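Long-range contacts in epimerase (Methylomonas sp. DH-1, PDB 7CJ7), which catalyses the reversible epimerisation of ketoses at carbon 3, with highest activity toward L-ribulose, using a manganese ion: residues 181-187 with 207-213; 107-113 with 148-154; 164-169 with 198-203. One frame throughout, in Å; residues are numbered along the deposited sequence.

Interaction 1: 181-187 with 207-213; sequences FLHLDTY and LGYVHIG. With MN (manganese (II) ion), chain D; SOL (L-sorbose), chain C.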
# COMPACT_ATOMS: atom_id res chain seq x y z
N PHE A 181 -23.21 5.75 3.41
CA PHE A 181 -22.23 6.58 4.16
C PHE A 181 -20.81 6.26 3.68
O PHE A 181 -20.57 5.21 3.05
CB PHE A 181 -22.34 6.33 5.66
CG PHE A 181 -23.65 6.76 6.26
CD1 PHE A 181 -24.73 5.89 6.28
CD2 PHE A 181 -23.80 8.02 6.81
CE1 PHE A 181 -25.94 6.28 6.84
CE2 PHE A 181 -25.01 8.41 7.36
CZ PHE A 181 -26.08 7.54 7.36
N LEU A 182 -19.90 7.17 4.02
CA LEU A 182 -18.45 6.97 3.85
C LEU A 182 -17.93 6.15 5.04
O LEU A 182 -18.44 6.31 6.18
CB LEU A 182 -17.77 8.34 3.79
CG LEU A 182 -16.30 8.33 3.39
CD1 LEU A 182 -16.16 7.97 1.93
CD2 LEU A 182 -15.67 9.68 3.69
N HIS A 183 -16.96 5.31 4.78
CA HIS A 183 -16.24 4.51 5.81
C HIS A 183 -14.75 4.83 5.64
O HIS A 183 -14.24 4.64 4.53
CB HIS A 183 -16.65 3.05 5.63
CG HIS A 183 -15.87 2.05 6.42
ND1 HIS A 183 -16.09 0.69 6.27
CD2 HIS A 183 -14.88 2.18 7.33
CE1 HIS A 183 -15.27 0.03 7.05
NE2 HIS A 183 -14.52 0.92 7.73
N LEU A 184 -14.11 5.38 6.68
CA LEU A 184 -12.68 5.73 6.63
C LEU A 184 -11.90 4.75 7.50
O LEU A 184 -12.46 4.29 8.53
CB LEU A 184 -12.46 7.17 7.09
CG LEU A 184 -12.94 8.25 6.11
CD1 LEU A 184 -12.72 9.62 6.72
CD2 LEU A 184 -12.21 8.15 4.78
N ASP A 185 -10.68 4.45 7.09
CA ASP A 185 -9.79 3.46 7.75
C ASP A 185 -8.40 4.10 7.85
O ASP A 185 -7.82 4.44 6.80
CB ASP A 185 -9.80 2.16 6.95
CG ASP A 185 -8.90 1.07 7.53
OD1 ASP A 185 -7.84 1.41 8.05
OD2 ASP A 185 -9.29 -0.09 7.43
N THR A 186 -7.89 4.29 9.06
CA THR A 186 -6.64 5.07 9.29
C THR A 186 -5.47 4.42 8.54
O THR A 186 -4.56 5.15 8.13
CB THR A 186 -6.34 5.26 10.78
OG1 THR A 186 -6.25 3.97 11.40
CG2 THR A 186 -7.40 6.10 11.46
N TYR A 187 -5.46 3.10 8.38
CA TYR A 187 -4.38 2.39 7.65
C TYR A 187 -4.34 2.88 6.20
O TYR A 187 -3.27 3.19 5.67
CB TYR A 187 -4.57 0.87 7.71
CG TYR A 187 -3.77 0.11 6.69
CD1 TYR A 187 -2.41 -0.08 6.84
CD2 TYR A 187 -4.38 -0.42 5.56
CE1 TYR A 187 -1.67 -0.77 5.89
CE2 TYR A 187 -3.65 -1.11 4.61
CZ TYR A 187 -2.30 -1.31 4.79
OH TYR A 187 -1.57 -1.99 3.85
N LEU A 207 -19.87 10.65 7.26
CA LEU A 207 -18.96 9.61 7.82
C LEU A 207 -19.79 8.70 8.72
O LEU A 207 -20.29 9.16 9.77
CB LEU A 207 -17.81 10.25 8.60
CG LEU A 207 -16.80 9.24 9.17
CD1 LEU A 207 -16.15 8.42 8.07
CD2 LEU A 207 -15.73 9.94 10.00
N GLY A 208 -19.97 7.45 8.29
CA GLY A 208 -20.87 6.51 8.98
C GLY A 208 -20.13 5.38 9.68
O GLY A 208 -20.79 4.63 10.43
N TYR A 209 -18.83 5.21 9.45
CA TYR A 209 -18.07 4.04 9.99
C TYR A 209 -16.57 4.34 9.96
O TYR A 209 -16.09 5.01 9.03
CB TYR A 209 -18.41 2.78 9.18
CG TYR A 209 -18.36 1.48 9.95
CD1 TYR A 209 -17.16 0.85 10.24
CD2 TYR A 209 -19.52 0.85 10.36
CE1 TYR A 209 -17.12 -0.35 10.93
CE2 TYR A 209 -19.50 -0.35 11.05
CZ TYR A 209 -18.29 -0.96 11.34
OH TYR A 209 -18.27 -2.16 12.02
N VAL A 210 -15.86 3.84 10.96
CA VAL A 210 -14.41 4.10 11.15
C VAL A 210 -13.70 2.79 11.49
O VAL A 210 -14.17 2.05 12.38
CB VAL A 210 -14.17 5.16 12.24
CG1 VAL A 210 -12.71 5.18 12.66
CG2 VAL A 210 -14.64 6.53 11.78
N HIS A 211 -12.61 2.53 10.78
CA HIS A 211 -11.59 1.52 11.15
C HIS A 211 -10.34 2.22 11.68
O HIS A 211 -9.84 3.17 11.03
CB HIS A 211 -11.23 0.61 9.98
CG HIS A 211 -12.26 -0.44 9.73
ND1 HIS A 211 -12.14 -1.34 8.71
CD2 HIS A 211 -13.42 -0.72 10.37
CE1 HIS A 211 -13.15 -2.19 8.74
NE2 HIS A 211 -13.97 -1.81 9.74
N ILE A 212 -9.86 1.70 12.81
CA ILE A 212 -8.58 2.11 13.45
C ILE A 212 -7.58 1.00 13.16
O ILE A 212 -7.74 -0.11 13.70
CB ILE A 212 -8.76 2.36 14.95
CG1 ILE A 212 -9.85 3.40 15.24
CG2 ILE A 212 -7.43 2.73 15.60
CD1 ILE A 212 -9.63 4.73 14.55
N GLY A 213 -6.63 1.30 12.28
CA GLY A 213 -5.51 0.41 11.93
C GLY A 213 -4.19 1.17 11.96
O GLY A 213 -4.14 2.31 11.46
MN MN D . -10.63 -1.55 7.13
C1 SOL C . -9.20 -4.08 3.90
O1 SOL C . -7.89 -3.58 3.75
C2 SOL C . -9.89 -3.46 5.07
O2 SOL C . -9.52 -2.39 5.52
C3 SOL C . -11.05 -4.22 5.70
O3 SOL C . -11.86 -3.36 6.46
C4 SOL C . -11.88 -4.95 4.66
O4 SOL C . -12.45 -4.00 3.75
C5 SOL C . -13.02 -5.79 5.25
O5 SOL C . -13.84 -6.28 4.19
C6 SOL C . -12.54 -6.96 6.08
O6 SOL C . -13.65 -7.66 6.64
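Asp-185 and His-211, paired at the C-terminal ends of adjacent parallel strands of the TIM barrel, bind one manganese ion: Asp-185 OD2 lies 2.0 Å from the metal and His-211 ND1 2.2 Å. Glu-152, Glu-246 and two oxygens of L-sorbose, O2 and O3, complete the site. The aspartate carboxylate and the imidazole are turned 75° apart, with OD2 at the ring edge. Asp-185 has a second task, because its other oxygen, OD1, accepts from Tyr-187 N and caps the helix that starts there. Beside it, Thr-186 OG1 donates to Gly-213 O over 2.7 Å; chi1 of 57° sets the hydroxyl between the backbone N and the carbonyl carbon, facing the 207-213 chain.

Main-chain bonds join the strands, among them His-211 N to Leu-184 O at 2.9 Å. The register slips by one residue at a beta bulge, where Leu-182 O takes a straight bond from Gly-208 N and a weak one from Tyr-209 N. Inside the barrel, His-183 is the middle of three aromatic rings. Its edge meets the face of His-211 in a T-shaped pair, planes at 85°, while its own face receives the edge of Tyr-209. Glu-41 OE1 is hydrogen-bonded to both Tyr-209 OH and His-211 NE2; the second bond probably helps to fix the rotation of the metal-bound imidazole. Toward the outer helices, Leu-184 crosses Leu-207 at about a right angle. At the bulge, Phe-181 CB rests 3.6 Å from Gly-208 CA, where any CB on the glycine would collide with it.

Interaction 2: 107-113 with 148-154; sequences ELCGVIY and NIDLEVV. With MN (manganese (II) ion), chain D; SOL (L-sorbose), chain C.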
# COMPACT_ATOMS: atom_id res chain seq x y z
N GLU A 107 -25.20 -2.17 10.32
CA GLU A 107 -24.12 -1.61 9.46
C GLU A 107 -23.49 -2.70 8.61
O GLU A 107 -22.94 -3.66 9.18
CB GLU A 107 -23.05 -0.92 10.31
CG GLU A 107 -23.60 0.18 11.20
CD GLU A 107 -24.07 1.42 10.47
OE1 GLU A 107 -23.69 1.61 9.29
OE2 GLU A 107 -24.82 2.22 11.10
N LEU A 108 -23.59 -2.56 7.28
CA LEU A 108 -22.82 -3.37 6.32
C LEU A 108 -21.75 -2.47 5.72
O LEU A 108 -22.11 -1.47 5.09
CB LEU A 108 -23.73 -3.92 5.22
CG LEU A 108 -23.00 -4.72 4.15
CD1 LEU A 108 -22.45 -6.00 4.76
CD2 LEU A 108 -23.89 -5.05 2.97
N CYS A 109 -20.47 -2.76 5.98
CA CYS A 109 -19.37 -1.84 5.62
C CYS A 109 -18.26 -2.60 4.90
O CYS A 109 -18.42 -3.79 4.60
CB CYS A 109 -18.88 -1.11 6.86
SG CYS A 109 -17.99 -2.17 8.03
N GLY A 110 -17.19 -1.89 4.55
CA GLY A 110 -16.05 -2.48 3.83
C GLY A 110 -16.10 -2.20 2.33
O GLY A 110 -16.76 -1.23 1.89
N VAL A 111 -15.39 -3.02 1.57
CA VAL A 111 -15.22 -2.83 0.11
C VAL A 111 -16.38 -3.55 -0.58
O VAL A 111 -16.17 -4.63 -1.16
CB VAL A 111 -13.82 -3.28 -0.34
CG1 VAL A 111 -13.62 -3.06 -1.83
CG2 VAL A 111 -12.75 -2.55 0.46
N ILE A 112 -17.56 -2.95 -0.49
CA ILE A 112 -18.84 -3.56 -0.96
C ILE A 112 -19.14 -3.09 -2.38
O ILE A 112 -20.13 -3.57 -2.94
CB ILE A 112 -19.98 -3.24 0.01
CG1 ILE A 112 -20.11 -1.74 0.28
CG2 ILE A 112 -19.83 -4.02 1.31
CD1 ILE A 112 -21.31 -1.37 1.12
N TYR A 113 -18.33 -2.19 -2.94
CA TYR A 113 -18.63 -1.47 -4.20
C TYR A 113 -17.70 -1.95 -5.33
O TYR A 113 -17.83 -1.46 -6.46
CB TYR A 113 -18.48 0.04 -3.98
CG TYR A 113 -17.14 0.41 -3.41
CD1 TYR A 113 -16.06 0.63 -4.24
CD2 TYR A 113 -16.95 0.49 -2.04
CE1 TYR A 113 -14.81 0.94 -3.73
CE2 TYR A 113 -15.71 0.82 -1.51
CZ TYR A 113 -14.63 1.03 -2.36
OH TYR A 113 -13.40 1.35 -1.86
N ASN A 148 -27.86 0.50 7.32
CA ASN A 148 -27.00 1.48 6.62
C ASN A 148 -25.86 0.74 5.91
O ASN A 148 -25.33 -0.25 6.47
CB ASN A 148 -26.40 2.52 7.57
CG ASN A 148 -27.43 3.30 8.35
OD1 ASN A 148 -28.39 3.79 7.79
ND2 ASN A 148 -27.20 3.44 9.65
N ILE A 149 -25.44 1.23 4.75
CA ILE A 149 -24.22 0.72 4.08
C ILE A 149 -23.15 1.81 4.17
O ILE A 149 -23.47 3.00 4.01
CB ILE A 149 -24.48 0.25 2.64
CG1 ILE A 149 -24.81 1.40 1.69
CG2 ILE A 149 -25.57 -0.81 2.65
CD1 ILE A 149 -24.89 0.95 0.24
N ASP A 150 -21.93 1.40 4.46
CA ASP A 150 -20.77 2.31 4.63
C ASP A 150 -19.69 1.83 3.67
O ASP A 150 -19.20 0.69 3.81
CB ASP A 150 -20.33 2.33 6.09
CG ASP A 150 -21.49 2.38 7.07
OD1 ASP A 150 -21.98 3.50 7.35
OD2 ASP A 150 -21.91 1.29 7.54
N LEU A 151 -19.34 2.67 2.70
CA LEU A 151 -18.40 2.34 1.61
C LEU A 151 -16.99 2.69 2.07
O LEU A 151 -16.69 3.89 2.27
CB LEU A 151 -18.82 3.12 0.36
CG LEU A 151 -20.09 2.63 -0.34
CD1 LEU A 151 -21.34 2.78 0.51
CD2 LEU A 151 -20.27 3.36 -1.65
N GLU A 152 -16.16 1.67 2.27
CA GLU A 152 -14.81 1.84 2.83
C GLU A 152 -13.86 2.30 1.72
O GLU A 152 -13.63 1.54 0.76
CB GLU A 152 -14.30 0.56 3.46
CG GLU A 152 -13.06 0.79 4.30
CD GLU A 152 -12.54 -0.47 4.96
OE1 GLU A 152 -13.08 -1.58 4.66
OE2 GLU A 152 -11.63 -0.33 5.78
N VAL A 153 -13.30 3.49 1.89
CA VAL A 153 -12.19 4.02 1.04
C VAL A 153 -10.94 3.21 1.37
O VAL A 153 -10.55 3.15 2.54
CB VAL A 153 -12.00 5.52 1.31
CG1 VAL A 153 -10.82 6.06 0.53
CG2 VAL A 153 -13.28 6.28 1.02
N VAL A 154 -10.33 2.58 0.37
CA VAL A 154 -9.11 1.78 0.64
C VAL A 154 -8.03 2.22 -0.34
O VAL A 154 -8.32 2.98 -1.28
CB VAL A 154 -9.38 0.27 0.56
CG1 VAL A 154 -10.33 -0.19 1.65
CG2 VAL A 154 -9.89 -0.13 -0.82
MN MN D . -10.63 -1.55 7.13
C1 SOL C . -9.20 -4.08 3.90
O1 SOL C . -7.89 -3.58 3.75
C2 SOL C . -9.89 -3.46 5.07
O2 SOL C . -9.52 -2.39 5.52
C3 SOL C . -11.05 -4.22 5.70
O3 SOL C . -11.86 -3.36 6.46
C4 SOL C . -11.88 -4.95 4.66
O4 SOL C . -12.45 -4.00 3.75
C5 SOL C . -13.02 -5.79 5.25
O5 SOL C . -13.84 -6.28 4.19
C6 SOL C . -12.54 -6.96 6.08
O6 SOL C . -13.65 -7.66 6.64
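The Tyr-113 ring presents its edge to strand 148-152, with Glu-152 O near the ring plane and accepting from Tyr-113 OH over 2.6 Å. Val-111 CG1 lies over one face of this ring, offset toward the rim, and Leu-151 CB approaches CD2 obliquely. At the other end of the contact three flat groups gather. The amide of Asn-148 sends ND2 to Glu-107 OE2 in an almost straight bond of 3.0 Å, in the amide's own plane but from above that of the carboxylate, while its OD1 is hydrogen-bonded to Phe-3 N. Glu-107, bent at chi2 (-70°), also brings OE1 to 2.5 Å from Asp-150 OD2, so close that one of the two acids probably holds a proton. Lys-5 forms salt bridges with both. A glutamine in place of Glu-107 would remove a carboxylate beside Lys-5 and is likely to leave its ammonium less well balanced, with the close acid pairing to Asp-150 lost.

Leu-108 bonds through N and O to Asn-148 and Asp-150, and further along Glu-152 N donates to Gly-110 O. Ile-112 CD1 packs on Ile-149 CB at 3.9 Å, and Val-111 CG2 meets Val-154 CG1. The extended side chain of Glu-152 divides its carboxylate oxygens: OE2 binds manganese at 2.1 Å, while OE1 accepts from O4 of L-sorbose. Parallel strands joined through helix 125-143 make this a beta-alpha-beta unit of the TIM barrel, carrying at the C-terminal end of strand 148-152 a metal ligand that probably acts as proton donor or acceptor.

Interaction 3: 164-169 with 198-203; sequences TGLEGL and KSVLAA
Ser-199 fits against the bare backbone of Gly-165, where two helices of the TIM-barrel outer layer, 165-175 and 198-203, run side by side with their short segments at 27° and their axes 9.2 Å apart. The bump is the serine hydroxyl, OG resting 3.2 Å from Gly-165 CA; the hollow exists because Gly-165 has no side chain, and a CB there would collide with Ser-199 CB. Glu-193 ties the two sides together, one carboxylate oxygen bonding to Ser-199 OG and the other to Gly-165 N.

One turn on, Leu-169 is the larger knob. With CG anti to the carbonyl carbon (chi1 -70°), its branches reach across to the small residues Ala-202 and Ala-203. CD1 comes to 3.6 Å from Ala-203 N and also touches Ala-202 CB, while CD2 lies against Ala-203 CB. On the inner side Leu-182 of the barrel touches both Leu-169 and Ala-203. On the solvent side Leu-166 divides its two methyls between two residues of the neighbouring helix: CD2 settles on Ala-202 CB, and CD1 meets the aliphatic part of Lys-198, which crosses it at about a right angle, CD1 to CE 3.6 Å.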
# COMPACT_ATOMS: atom_id res chain seq x y z
N THR A 164 -9.46 8.08 -1.73
CA THR A 164 -9.52 9.15 -0.71
C THR A 164 -10.96 9.41 -0.28
O THR A 164 -11.88 9.13 -1.06
CB THR A 164 -8.92 10.48 -1.19
OG1 THR A 164 -9.78 11.05 -2.17
CG2 THR A 164 -7.52 10.32 -1.75
N GLY A 165 -11.14 9.93 0.93
CA GLY A 165 -12.47 10.32 1.43
C GLY A 165 -13.15 11.30 0.48
O GLY A 165 -14.35 11.16 0.25
N LEU A 166 -12.39 12.24 -0.10
CA LEU A 166 -12.96 13.25 -1.03
C LEU A 166 -13.53 12.54 -2.27
O LEU A 166 -14.63 12.91 -2.71
CB LEU A 166 -11.87 14.26 -1.40
CG LEU A 166 -11.24 15.00 -0.22
CD1 LEU A 166 -10.32 16.11 -0.71
CD2 LEU A 166 -12.31 15.56 0.71
N GLU A 167 -12.82 11.56 -2.82
CA GLU A 167 -13.33 10.77 -3.97
C GLU A 167 -14.57 9.99 -3.53
O GLU A 167 -15.53 9.90 -4.32
CB GLU A 167 -12.27 9.83 -4.52
CG GLU A 167 -11.17 10.55 -5.25
CD GLU A 167 -10.22 9.61 -5.96
OE1 GLU A 167 -10.08 8.45 -5.49
OE2 GLU A 167 -9.61 10.04 -6.95
N GLY A 168 -14.56 9.41 -2.33
CA GLY A 168 -15.72 8.65 -1.82
C GLY A 168 -16.94 9.55 -1.70
O GLY A 168 -18.06 9.08 -1.98
N LEU A 169 -16.77 10.80 -1.29
CA LEU A 169 -17.91 11.73 -1.09
C LEU A 169 -18.52 12.12 -2.45
O LEU A 169 -19.75 12.19 -2.53
CB LEU A 169 -17.44 12.95 -0.29
CG LEU A 169 -17.12 12.67 1.18
CD1 LEU A 169 -16.49 13.89 1.82
CD2 LEU A 169 -18.37 12.25 1.95
N LYS A 198 -8.57 16.23 6.64
CA LYS A 198 -9.26 16.84 5.47
C LYS A 198 -10.54 16.06 5.13
O LYS A 198 -11.61 16.69 5.00
CB LYS A 198 -8.27 16.91 4.30
CG LYS A 198 -8.72 17.68 3.07
CD LYS A 198 -7.55 17.92 2.11
CE LYS A 198 -7.95 18.35 0.71
NZ LYS A 198 -8.57 19.69 0.69
N SER A 199 -10.45 14.74 4.97
CA SER A 199 -11.59 13.89 4.52
C SER A 199 -12.65 13.80 5.61
O SER A 199 -13.85 13.78 5.27
CB SER A 199 -11.12 12.53 4.08
OG SER A 199 -10.62 12.60 2.76
N VAL A 200 -12.24 13.75 6.87
CA VAL A 200 -13.17 13.65 8.02
C VAL A 200 -13.98 14.95 8.08
O VAL A 200 -15.20 14.87 8.19
CB VAL A 200 -12.43 13.40 9.34
CG1 VAL A 200 -13.36 13.55 10.54
CG2 VAL A 200 -11.75 12.05 9.35
N LEU A 201 -13.32 16.10 8.02
CA LEU A 201 -14.00 17.42 8.08
C LEU A 201 -14.95 17.56 6.89
O LEU A 201 -16.07 18.06 7.08
CB LEU A 201 -12.95 18.53 8.12
CG LEU A 201 -11.98 18.48 9.30
CD1 LEU A 201 -11.01 19.65 9.27
CD2 LEU A 201 -12.73 18.47 10.62
N ALA A 202 -14.55 17.11 5.69
CA ALA A 202 -15.37 17.22 4.47
C ALA A 202 -16.61 16.33 4.62
O ALA A 202 -17.70 16.77 4.21
CB ALA A 202 -14.57 16.84 3.26
N ALA A 203 -16.47 15.14 5.21
CA ALA A 203 -17.54 14.12 5.31
C ALA A 203 -18.62 14.59 6.30
O ALA A 203 -19.81 14.49 5.97
CB ALA A 203 -16.95 12.80 5.72

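Interactions 1 and 2 are neighbouring parts of one barrel wall, their centres about 9 Å apart, and strands 148-152 and 180-185 join them directly: Phe-181 N lies 2.8 Å from Ile-149 O, and Phe-181 O 2.8 Å from Leu-151 N. Both deliver ligands to the same manganese, with His-211 ND1 3.1 Å from Glu-152 OE2, and both touch L-sorbose. His-183 of interaction 1 also bonds through ND1 to Gly-110 N of interaction 2. Interaction 3 belongs to the outer layer, the nearest atom of Gly-165 being about 13 Å from the manganese. It packs behind interaction 1, where Leu-184 CD1 meets Val-200 CG2 at 3.7 Å, and reaches interaction 2 through Val-153 CG1, 3.3 Å from Thr-164 N.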